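Local coordinates for acetyl-CoA acetyltransferase (Bacillus anthracis, PDB 3SS6), which probably catalyses the thiolase reaction, joining two acetyl-CoA molecules into acetoacetyl-CoA with release of coenzyme A, and its reverse, at residues G18-A23 against S249-G254; E316-F321 against N342-G347; I157-T162 against K288-G293; T10-S15 against Q272-I277. One frame throughout, in Å; residues are numbered along the deposited sequence. Where two conformers were deposited one is given.

Contact 1: residues G18-A23 against S249-G254; sequences GTFGGA and SGLNDG
G18 and D253 form an antiparallel hydrogen-bonded pair where strands 7-19 and 252-262, neighbours in the central sheet of the thiolase fold, reach their shared end. G18 N donates to D253 O at 2.9 Å and D253 N to G18 O at 3.0 Å. T19 and N252 follow as a non-hydrogen-bonded pair, after which the strands part. A water bridges the next pair, accepting from F20 N and donating to L251 O at 2.7 Å. With CG anti to the backbone N (chi1 -165°), F20 lies alongside L251 and points the same way. F20 CD2 touches L251 CB at 3.8 Å, while L251 CD1 stands over one ring face, offset toward the rim. L137 of a third subunit packs on both side chains, and R132 of a second subunit on F20. F20 and G21 are the middle residues of a type II turn from T19 to G22, closed by G22 N to T19 O. S122 OG bonds both G21 N and D253 OD2. A second water donates to T19 O and, at 2.7 Å, to D253 OD2.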
loop_
_atom_site.group_PDB
_atom_site.type_symbol
_atom_site.label_atom_id
_atom_site.label_comp_id
_atom_site.label_asym_id
_atom_site.label_seq_id
_atom_site.Cartn_x
_atom_site.Cartn_y
_atom_site.Cartn_z
ATOM N N GLY A 18 11.418 -21.938 13.386
ATOM C CA GLY A 18 10.477 -21.036 14.033
ATOM C C GLY A 18 9.054 -21.181 13.511
ATOM O O GLY A 18 8.831 -21.608 12.372
ATOM N N THR A 19 8.084 -20.847 14.360
ATOM C CA THR A 19 6.685 -20.820 13.937
ATOM C C THR A 19 6.353 -19.454 13.354
ATOM O O THR A 19 7.053 -18.478 13.596
ATOM C CB THR A 19 5.717 -21.114 15.102
ATOM O OG1 THR A 19 5.954 -20.191 16.172
ATOM C CG2 THR A 19 5.900 -22.528 15.603
ATOM N N PHE A 20 5.284 -19.393 12.571
ATOM C CA PHE A 20 4.894 -18.140 11.935
ATOM C C PHE A 20 4.597 -17.068 12.965
ATOM O O PHE A 20 3.765 -17.256 13.859
ATOM C CB PHE A 20 3.686 -18.360 11.026
ATOM C CG PHE A 20 3.443 -17.224 10.068
ATOM C CD1 PHE A 20 2.462 -16.285 10.322
ATOM C CD2 PHE A 20 4.227 -17.085 8.930
ATOM C CE1 PHE A 20 2.251 -15.232 9.437
ATOM C CE2 PHE A 20 4.020 -16.040 8.046
ATOM C CZ PHE A 20 3.034 -15.113 8.308
ATOM N N GLY A 21 5.291 -15.942 12.849
ATOM C CA GLY A 21 5.141 -14.870 13.816
ATOM C C GLY A 21 5.813 -15.184 15.140
ATOM O O GLY A 21 5.588 -14.488 16.136
ATOM N N GLY A 22 6.648 -16.223 15.143
ATOM C CA GLY A 22 7.321 -16.683 16.356
ATOM C C GLY A 22 8.693 -16.059 16.584
ATOM O O GLY A 22 8.887 -14.860 16.378
ATOM N N ALA A 23 9.647 -16.882 17.013
ATOM C CA ALA A 23 10.958 -16.390 17.431
ATOM C C ALA A 23 11.698 -15.649 16.329
ATOM O O ALA A 23 12.462 -14.719 16.606
ATOM C CB ALA A 23 11.821 -17.557 17.953
ATOM N N SER A 249 1.260 -29.175 7.303
ATOM C CA SER A 249 2.476 -28.551 7.816
ATOM C C SER A 249 2.192 -27.082 8.110
ATOM O O SER A 249 1.207 -26.528 7.632
ATOM C CB SER A 249 3.613 -28.682 6.804
ATOM O OG SER A 249 3.278 -28.019 5.600
ATOM N N GLY A 250 3.059 -26.446 8.885
ATOM C CA GLY A 250 2.859 -25.043 9.189
ATOM C C GLY A 250 3.514 -24.109 8.192
ATOM O O GLY A 250 4.112 -24.538 7.189
ATOM N N LEU A 251 3.382 -22.820 8.483
ATOM C CA LEU A 251 4.165 -21.770 7.857
ATOM C C LEU A 251 5.295 -21.513 8.853
ATOM O O LEU A 251 5.042 -21.343 10.051
ATOM C CB LEU A 251 3.318 -20.512 7.681
ATOM C CG LEU A 251 1.997 -20.670 6.909
ATOM C CD1 LEU A 251 1.226 -19.349 6.845
ATOM C CD2 LEU A 251 2.251 -21.211 5.515
ATOM N N ASN A 252 6.533 -21.519 8.379
ATOM C CA ASN A 252 7.668 -21.561 9.302
ATOM C C ASN A 252 8.907 -20.858 8.778
ATOM O O ASN A 252 9.002 -20.540 7.591
ATOM C CB ASN A 252 8.025 -23.015 9.624
ATOM C CG ASN A 252 6.928 -23.732 10.381
ATOM O OD1 ASN A 252 6.871 -23.691 11.623
ATOM N ND2 ASN A 252 6.052 -24.399 9.649
ATOM N N ASP A 253 9.864 -20.623 9.682
ATOM C CA ASP A 253 11.111 -19.932 9.341
ATOM C C ASP A 253 12.292 -20.837 9.666
ATOM O O ASP A 253 12.321 -21.464 10.721
ATOM C CB ASP A 253 11.246 -18.642 10.165
ATOM C CG ASP A 253 10.020 -17.749 10.067
ATOM O OD1 ASP A 253 9.430 -17.655 8.973
ATOM O OD2 ASP A 253 9.638 -17.128 11.082
ATOM N N GLY A 254 13.281 -20.898 8.787
ATOM C CA GLY A 254 14.452 -21.706 9.105
ATOM C C GLY A 254 15.513 -21.661 8.032
ATOM O O GLY A 254 15.226 -21.303 6.908
HETATM O O HOH W 1 9.714 -17.801 13.693
HETATM O O HOH W 2 3.718 -21.864 12.360
#

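Contact 2: residues E316-F321 against N342-G347; sequences EINEAF and NGSGVG
N342 and G343 meet E316 mainly through water. N342 N donates at 2.8 Å to a water that also stands beside E316 OE2 and G343 O. G343 O itself lies 4.3 Å from E316 OE1, with a further water between the two. These two waters have more acceptors around them than protons to give, so not every such approach need be a full bond. S344 comes next, its CB directed at the opposite segment. OG, anti to the backbone N (chi1 -175°), accepts from E319 N at 3.0 Å and gives its own proton to a third water, which donates to E316 OE1. S344 CB meanwhile rests against the carboxylate of E319, 3.3 Å from OE1. At G345 the backbones come nearest. Its CA sends a CH...O contact to E319 O at 3.4 Å, and that buried carbonyl has no conventional partner. V346 N then donates to E319 OE1 at 3.1 Å, on the anti lone pair. S184 OG bonds the same carboxylate oxygen and also meets S344 N and G347 N, so helix 174-194 helps hold the glutamate at the start of helix 345-348. That helix end would probably stabilise the negative charge. N318-F321 spell the Asn-Glu-Ala-Phe signature of thiolases, whose asparagine in relatives positions an oxyanion-hole water; N318 here packs on H350, consistent with the glycine-rich loop 342-347 and the signature loop bordering the active site.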
loop_
_atom_site.group_PDB
_atom_site.type_symbol
_atom_site.label_atom_id
_atom_site.label_comp_id
_atom_site.label_asym_id
_atom_site.label_seq_id
_atom_site.Cartn_x
_atom_site.Cartn_y
_atom_site.Cartn_z
ATOM N N GLU A 316 13.530 -39.762 4.681
ATOM C CA GLU A 316 12.839 -38.529 5.040
ATOM C C GLU A 316 11.990 -38.163 3.839
ATOM O O GLU A 316 12.519 -37.925 2.761
ATOM C CB GLU A 316 13.832 -37.396 5.298
ATOM C CG GLU A 316 14.555 -37.479 6.640
ATOM C CD GLU A 316 13.684 -37.033 7.797
ATOM O OE1 GLU A 316 12.997 -36.000 7.661
ATOM O OE2 GLU A 316 13.683 -37.719 8.841
ATOM N N ILE A 317 10.676 -38.175 4.022
ATOM C CA ILE A 317 9.716 -37.752 3.000
ATOM C C ILE A 317 8.954 -36.579 3.590
ATOM O O ILE A 317 8.137 -36.785 4.489
ATOM C CB ILE A 317 8.673 -38.858 2.701
ATOM C CG1 ILE A 317 9.350 -40.192 2.364
ATOM C CG2 ILE A 317 7.734 -38.416 1.575
ATOM C CD1 ILE A 317 10.190 -40.149 1.108
ATOM N N ASN A 318 9.201 -35.363 3.120
ATOM C CA ASN A 318 8.586 -34.246 3.829
ATOM C C ASN A 318 7.066 -34.344 3.896
ATOM O O ASN A 318 6.410 -34.652 2.902
ATOM C CB ASN A 318 9.006 -32.887 3.280
ATOM C CG ASN A 318 8.431 -31.748 4.098
ATOM O OD1 ASN A 318 8.559 -31.730 5.326
ATOM N ND2 ASN A 318 7.753 -30.820 3.436
ATOM N N GLU A 319 6.514 -34.089 5.083
ATOM C CA GLU A 319 5.068 -33.998 5.255
ATOM C C GLU A 319 4.581 -32.572 4.961
ATOM O O GLU A 319 4.505 -31.762 5.871
ATOM C CB GLU A 319 4.683 -34.341 6.699
ATOM C CG GLU A 319 4.786 -35.810 7.110
ATOM C CD GLU A 319 4.836 -35.968 8.623
ATOM O OE1 GLU A 319 4.933 -34.931 9.321
ATOM O OE2 GLU A 319 4.784 -37.116 9.117
ATOM N N ALA A 320 4.252 -32.263 3.709
ATOM C CA ALA A 320 3.614 -30.993 3.391
ATOM C C ALA A 320 2.183 -31.001 3.946
ATOM O O ALA A 320 1.677 -30.006 4.489
ATOM C CB ALA A 320 3.593 -30.792 1.893
ATOM N N PHE A 321 1.533 -32.150 3.783
ATOM C CA PHE A 321 0.254 -32.439 4.420
ATOM C C PHE A 321 0.342 -33.899 4.792
ATOM O O PHE A 321 1.006 -34.673 4.104
ATOM C CB PHE A 321 -0.909 -32.217 3.451
ATOM C CG PHE A 321 -0.943 -30.838 2.882
ATOM C CD1 PHE A 321 -1.690 -29.845 3.494
ATOM C CD2 PHE A 321 -0.180 -30.522 1.765
ATOM C CE1 PHE A 321 -1.703 -28.553 2.985
ATOM C CE2 PHE A 321 -0.183 -29.232 1.252
ATOM C CZ PHE A 321 -0.953 -28.250 1.863
ATOM N N ASN A 342 11.905 -39.179 13.363
ATOM C CA ASN A 342 11.859 -38.157 14.411
ATOM C C ASN A 342 10.854 -37.066 14.065
ATOM O O ASN A 342 11.005 -35.917 14.472
ATOM C CB ASN A 342 13.244 -37.549 14.648
ATOM C CG ASN A 342 14.222 -38.549 15.232
ATOM O OD1 ASN A 342 13.875 -39.316 16.123
ATOM N ND2 ASN A 342 15.443 -38.564 14.709
ATOM N N GLY A 343 9.847 -37.428 13.280
ATOM C CA GLY A 343 8.836 -36.476 12.853
ATOM C C GLY A 343 9.136 -35.809 11.519
ATOM O O GLY A 343 10.182 -36.024 10.902
ATOM N N SER A 344 8.200 -34.994 11.060
ATOM C CA SER A 344 8.426 -34.277 9.812
ATOM C C SER A 344 7.632 -32.983 9.791
ATOM O O SER A 344 7.362 -32.407 10.845
ATOM C CB SER A 344 8.119 -35.174 8.604
ATOM O OG SER A 344 8.443 -34.521 7.374
ATOM N N GLY A 345 7.256 -32.527 8.597
ATOM C CA GLY A 345 6.679 -31.202 8.437
ATOM C C GLY A 345 5.480 -30.855 9.298
ATOM O O GLY A 345 5.301 -29.694 9.669
ATOM N N VAL A 346 4.634 -31.832 9.610
ATOM C CA VAL A 346 3.461 -31.506 10.406
ATOM C C VAL A 346 3.867 -31.105 11.822
ATOM O O VAL A 346 3.390 -30.097 12.360
ATOM C CB VAL A 346 2.427 -32.636 10.421
ATOM C CG1 VAL A 346 1.326 -32.320 11.437
ATOM C CG2 VAL A 346 1.839 -32.814 9.019
ATOM N N GLY A 347 4.762 -31.876 12.424
ATOM C CA GLY A 347 5.222 -31.540 13.764
ATOM C C GLY A 347 6.312 -30.476 13.845
ATOM O O GLY A 347 6.306 -29.631 14.757
HETATM O O HOH W 3 10.710 -35.571 6.307
HETATM O O HOH W 4 12.459 -37.480 11.168
HETATM O O HOH W 5 12.007 -34.530 9.543
#

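Contact 3: residues I157-T162 against K288-G293; sequences IMMGET and KIMGIG
T162 CB presses on the carbonyl of K288, 3.4 Å from its O, and from there the side chain divides. CG2, anti to the carbonyl carbon, keeps to the same oxygen at 3.8 Å. That oxygen also accepts a hydrogen bond from N165, one turn further along the helix. OG1 takes the other branch (chi1 76°), between the backbone N and the carbonyl carbon. There it donates back to M159 O at 2.7 Å, in the carbonyl plane and on a lone pair. The hydroxyl accepts in turn from a water that receives the proton of G291 N at 2.9 Å, a relay from helix to loop. Helix 159-170 starts here, within the long excursion between strands 112-120 and 252-262 that corresponds to the thiolase loop domain; the 3-10 segment 288-292 precedes helix 294-305. Finally OG1 meets the methyl CE of M290 at 3.5 Å, the two side chains crossing at about a right angle. M290 bends at chi2 (90°) to bring this methyl in, and CE goes on to touch M159 SD at 3.9 Å, again nearly perpendicular. F321 packs on M159. Farther out, I157 CD1 lies 4.4 Å from K288 CG, on the aliphatic part of the lysine.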
loop_
_atom_site.group_PDB
_atom_site.type_symbol
_atom_site.label_atom_id
_atom_site.label_comp_id
_atom_site.label_asym_id
_atom_site.label_seq_id
_atom_site.Cartn_x
_atom_site.Cartn_y
_atom_site.Cartn_z
ATOM N N ILE A 157 -5.349 -22.837 -7.341
ATOM C CA ILE A 157 -5.871 -23.546 -6.179
ATOM C C ILE A 157 -4.760 -23.663 -5.157
ATOM O O ILE A 157 -3.584 -23.714 -5.521
ATOM C CB ILE A 157 -6.358 -24.950 -6.547
ATOM C CG1 ILE A 157 -5.217 -25.758 -7.170
ATOM C CG2 ILE A 157 -7.545 -24.863 -7.504
ATOM C CD1 ILE A 157 -5.631 -27.123 -7.662
ATOM N N MET A 158 -5.119 -23.693 -3.875
ATOM C CA MET A 158 -4.108 -23.752 -2.825
ATOM C C MET A 158 -3.487 -25.149 -2.734
ATOM O O MET A 158 -4.101 -26.137 -3.126
ATOM C CB MET A 158 -4.714 -23.355 -1.477
ATOM C CG MET A 158 -5.401 -21.999 -1.478
ATOM S SD MET A 158 -4.295 -20.614 -1.852
ATOM C CE MET A 158 -3.179 -20.655 -0.460
ATOM N N MET A 159 -2.268 -25.231 -2.215
ATOM C CA MET A 159 -1.627 -26.530 -2.031
ATOM C C MET A 159 -2.528 -27.477 -1.235
ATOM O O MET A 159 -2.549 -28.682 -1.490
ATOM C CB MET A 159 -0.283 -26.374 -1.325
ATOM C CG MET A 159 0.776 -25.584 -2.105
ATOM S SD MET A 159 1.161 -26.313 -3.715
ATOM C CE MET A 159 0.212 -25.237 -4.792
ATOM N N GLY A 160 -3.280 -26.930 -0.281
ATOM C CA GLY A 160 -4.186 -27.736 0.530
ATOM C C GLY A 160 -5.282 -28.397 -0.284
ATOM O O GLY A 160 -5.733 -29.507 0.029
ATOM N N GLU A 161 -5.730 -27.714 -1.333
ATOM C CA GLU A 161 -6.701 -28.310 -2.241
ATOM C C GLU A 161 -6.076 -29.463 -3.036
ATOM O O GLU A 161 -6.730 -30.478 -3.256
ATOM C CB GLU A 161 -7.307 -27.254 -3.174
ATOM C CG GLU A 161 -7.875 -26.052 -2.430
ATOM C CD GLU A 161 -8.457 -25.001 -3.359
ATOM O OE1 GLU A 161 -7.942 -23.855 -3.358
ATOM O OE2 GLU A 161 -9.433 -25.320 -4.077
ATOM N N THR A 162 -4.813 -29.325 -3.447
ATOM C CA THR A 162 -4.151 -30.425 -4.153
ATOM C C THR A 162 -4.021 -31.633 -3.225
ATOM O O THR A 162 -4.029 -32.776 -3.674
ATOM C CB THR A 162 -2.757 -30.042 -4.736
ATOM O OG1 THR A 162 -1.774 -29.991 -3.690
ATOM C CG2 THR A 162 -2.823 -28.691 -5.445
ATOM N N LYS A 288 -1.970 -30.583 -10.157
ATOM C CA LYS A 288 -3.182 -30.736 -9.350
ATOM C C LYS A 288 -3.050 -31.822 -8.285
ATOM O O LYS A 288 -3.835 -31.865 -7.333
ATOM C CB LYS A 288 -4.402 -30.988 -10.232
ATOM C CG LYS A 288 -4.832 -29.771 -11.030
ATOM C CD LYS A 288 -6.033 -30.100 -11.885
ATOM C CE LYS A 288 -6.417 -28.934 -12.773
ATOM N NZ LYS A 288 -7.571 -29.279 -13.651
ATOM N N ILE A 289 -2.065 -32.698 -8.456
ATOM C CA ILE A 289 -1.725 -33.680 -7.422
ATOM C C ILE A 289 -0.224 -33.673 -7.156
ATOM O O ILE A 289 0.411 -34.733 -7.028
ATOM C CB ILE A 289 -2.184 -35.094 -7.820
ATOM C CG1 ILE A 289 -1.758 -35.401 -9.259
ATOM C CG2 ILE A 289 -3.699 -35.214 -7.682
ATOM C CD1 ILE A 289 -1.784 -36.887 -9.603
ATOM N N MET A 290 0.336 -32.465 -7.064
ATOM C CA MET A 290 1.773 -32.277 -6.872
ATOM C C MET A 290 2.353 -33.114 -5.729
ATOM O O MET A 290 3.537 -33.444 -5.737
ATOM C CB MET A 290 2.108 -30.789 -6.671
ATOM C CG MET A 290 1.551 -30.171 -5.385
ATOM S SD MET A 290 2.707 -30.326 -4.014
ATOM C CE MET A 290 1.586 -30.062 -2.624
ATOM N N GLY A 291 1.518 -33.469 -4.756
ATOM C CA GLY A 291 2.009 -34.138 -3.567
ATOM C C GLY A 291 2.576 -35.524 -3.828
ATOM O O GLY A 291 3.328 -36.042 -3.007
ATOM N N ILE A 292 2.220 -36.112 -4.970
ATOM C CA ILE A 292 2.665 -37.468 -5.329
ATOM C C ILE A 292 4.070 -37.498 -5.943
ATOM O O ILE A 292 4.644 -38.568 -6.172
ATOM C CB ILE A 292 1.687 -38.141 -6.304
ATOM C CG1 ILE A 292 1.818 -39.664 -6.240
ATOM C CG2 ILE A 292 1.909 -37.638 -7.733
ATOM C CD1 ILE A 292 1.514 -40.237 -4.862
ATOM N N GLY A 293 4.614 -36.320 -6.228
ATOM C CA GLY A 293 5.937 -36.226 -6.831
ATOM C C GLY A 293 7.005 -37.193 -6.335
ATOM O O GLY A 293 7.749 -37.753 -7.140
HETATM O O HOH W 6 -1.074 -32.776 -3.607
#

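Contact 4: residues T10-S15 against Q272-I277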
loop_
_atom_site.group_PDB
_atom_site.type_symbol
_atom_site.label_atom_id
_atom_site.label_comp_id
_atom_site.label_asym_id
_atom_site.label_seq_id
_atom_site.Cartn_x
_atom_site.Cartn_y
_atom_site.Cartn_z
ATOM N N THR A 10 30.793 -32.724 4.528
ATOM C CA THR A 10 31.630 -32.673 5.736
ATOM C C THR A 10 30.996 -31.978 6.947
ATOM O O THR A 10 31.525 -32.066 8.068
ATOM C CB THR A 10 32.996 -32.021 5.437
ATOM O OG1 THR A 10 32.797 -30.678 4.985
ATOM C CG2 THR A 10 33.742 -32.821 4.371
ATOM N N ALA A 11 29.882 -31.287 6.724
ATOM C CA ALA A 11 29.137 -30.651 7.805
ATOM C C ALA A 11 27.697 -30.534 7.360
ATOM O O ALA A 11 27.422 -30.437 6.161
ATOM C CB ALA A 11 29.701 -29.259 8.139
ATOM N N ALA A 12 26.784 -30.561 8.327
ATOM C CA ALA A 12 25.363 -30.462 8.030
ATOM C C ALA A 12 24.678 -29.878 9.251
ATOM O O ALA A 12 24.571 -30.542 10.284
ATOM C CB ALA A 12 24.798 -31.837 7.703
ATOM N N VAL A 13 24.241 -28.629 9.144
ATOM C CA VAL A 13 23.682 -27.923 10.294
ATOM C C VAL A 13 22.436 -27.140 9.906
ATOM O O VAL A 13 22.193 -26.897 8.726
ATOM C CB VAL A 13 24.704 -26.964 10.930
ATOM C CG1 VAL A 13 25.818 -27.757 11.615
ATOM C CG2 VAL A 13 25.269 -25.997 9.889
ATOM N N ARG A 14 21.648 -26.737 10.901
ATOM C CA ARG A 14 20.433 -25.981 10.608
ATOM C C ARG A 14 20.079 -25.074 11.763
ATOM O O ARG A 14 20.501 -25.305 12.881
ATOM C CB ARG A 14 19.268 -26.941 10.362
ATOM C CG ARG A 14 18.905 -27.813 11.593
ATOM C CD ARG A 14 17.653 -28.647 11.281
ATOM N NE ARG A 14 17.124 -29.480 12.374
ATOM C CZ ARG A 14 16.242 -29.062 13.286
ATOM N NH1 ARG A 14 15.823 -27.792 13.308
ATOM N NH2 ARG A 14 15.777 -29.919 14.192
ATOM N N SER A 15 19.301 -24.032 11.495
ATOM C CA SER A 15 18.710 -23.275 12.597
ATOM C C SER A 15 17.624 -24.148 13.213
ATOM O O SER A 15 17.179 -25.120 12.592
ATOM C CB SER A 15 18.083 -21.980 12.066
ATOM O OG SER A 15 16.921 -22.258 11.287
ATOM N N GLN A 272 37.289 -36.723 7.824
ATOM C CA GLN A 272 36.296 -37.796 7.736
ATOM C C GLN A 272 34.925 -37.193 7.435
ATOM O O GLN A 272 34.319 -36.557 8.297
ATOM C CB GLN A 272 36.244 -38.585 9.048
ATOM C CG GLN A 272 35.149 -39.650 9.115
ATOM C CD GLN A 272 35.287 -40.698 8.026
ATOM O OE1 GLN A 272 34.427 -40.819 7.150
ATOM N NE2 GLN A 272 36.369 -41.456 8.074
ATOM N N PRO A 273 34.426 -37.388 6.209
ATOM C CA PRO A 273 33.108 -36.831 5.896
ATOM C C PRO A 273 32.005 -37.546 6.657
ATOM O O PRO A 273 32.205 -38.663 7.137
ATOM C CB PRO A 273 32.963 -37.083 4.388
ATOM C CG PRO A 273 34.390 -37.301 3.888
ATOM C CD PRO A 273 35.044 -38.034 5.039
ATOM N N LEU A 274 30.857 -36.881 6.767
ATOM C CA LEU A 274 29.670 -37.449 7.391
ATOM C C LEU A 274 28.992 -38.432 6.454
ATOM O O LEU A 274 28.416 -39.430 6.900
ATOM C CB LEU A 274 28.661 -36.338 7.722
ATOM C CG LEU A 274 29.113 -35.228 8.663
ATOM C CD1 LEU A 274 28.051 -34.132 8.714
ATOM C CD2 LEU A 274 29.379 -35.782 10.057
ATOM N N ALA A 275 29.047 -38.135 5.157
ATOM C CA ALA A 275 28.244 -38.857 4.179
ATOM C C ALA A 275 28.718 -38.585 2.759
ATOM O O ALA A 275 29.444 -37.624 2.516
ATOM C CB ALA A 275 26.772 -38.441 4.315
ATOM N N ARG A 276 28.292 -39.437 1.827
ATOM C CA ARG A 276 28.508 -39.196 0.405
ATOM C C ARG A 276 27.170 -39.114 -0.315
ATOM O O ARG A 276 26.167 -39.687 0.129
ATOM C CB ARG A 276 29.371 -40.299 -0.222
ATOM C CG ARG A 276 28.666 -41.657 -0.330
ATOM C CD ARG A 276 29.486 -42.676 -1.152
ATOM N NE ARG A 276 30.741 -43.030 -0.489
ATOM C CZ ARG A 276 31.923 -42.498 -0.784
ATOM N NH1 ARG A 276 32.033 -41.584 -1.745
ATOM N NH2 ARG A 276 33.004 -42.887 -0.122
ATOM N N ILE A 277 27.146 -38.384 -1.420
ATOM C CA ILE A 277 25.968 -38.381 -2.272
ATOM C C ILE A 277 26.147 -39.457 -3.338
ATOM O O ILE A 277 27.161 -39.477 -4.046
ATOM C CB ILE A 277 25.745 -36.999 -2.916
ATOM C CG1 ILE A 277 25.347 -35.987 -1.840
ATOM C CG2 ILE A 277 24.635 -37.085 -3.968
ATOM C CD1 ILE A 277 25.338 -34.524 -2.298
HETATM O O HOH W 7 33.716 -33.862 8.433
#
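L274 is the one long side chain that reaches across, its CB directed at strand 7-19 and its branch end laid against the backbone from T10 to A12. CG stands beside the carbonyl of T10, 4.0 Å from O. CD1 continues along the strand and touches A11 CA at 3.8 Å. It also lies against A12 N and, at 4.1 Å, meets A12 CB, the methyl that points back toward it. A chi1 of -59°, with CG anti to the carbonyl carbon, followed by an extended chi2 (172°), carries CD1 this far. A11 turns its methyl to the other side, toward R43 of helix 29-43. T10 likewise points its CB away; its hydroxyl bonds G44 O, and its CG2 lies 4.3 Å from P273 CB. Helix 352-370 covers L274 through I364 and K368, and a bound potassium ion lies about 4 Å from the leucine side chain. Strand 275-284 is only beginning its pairing with 7-19 in the central sheet: L274 and A275 both face the residue before T10, a classic beta bulge. The direct contact is apolar and undirected, and the polar link is one water, which donates to T10 O at 2.9 Å and to Q272 O at 2.8 Å. Both carbonyls thus gain a proton donor without the two backbones having to bond each other.

From the N terminus, strand 7-19 opens contact 4 and then contact 1, which touch where S15 OG meets G254 CA. Contact 3 opens at 157-162, inside both loops. Contact 1 closes first, at 249-254, nested within the loop that contact 4 closes at 272-277; contact 3 closes only at 288-293 and so crosses both. Contact 2 follows in series as a short loop of its own. Contacts 1 and 4 join strand 7-19 to its two sheet neighbours, 252-262 and 275-284. Contact 3 ties helix 159-170 to the C-terminal half. Contact 2 touches contact 1 through S249 and A320, and contact 3 where the F321 ring reaches G160.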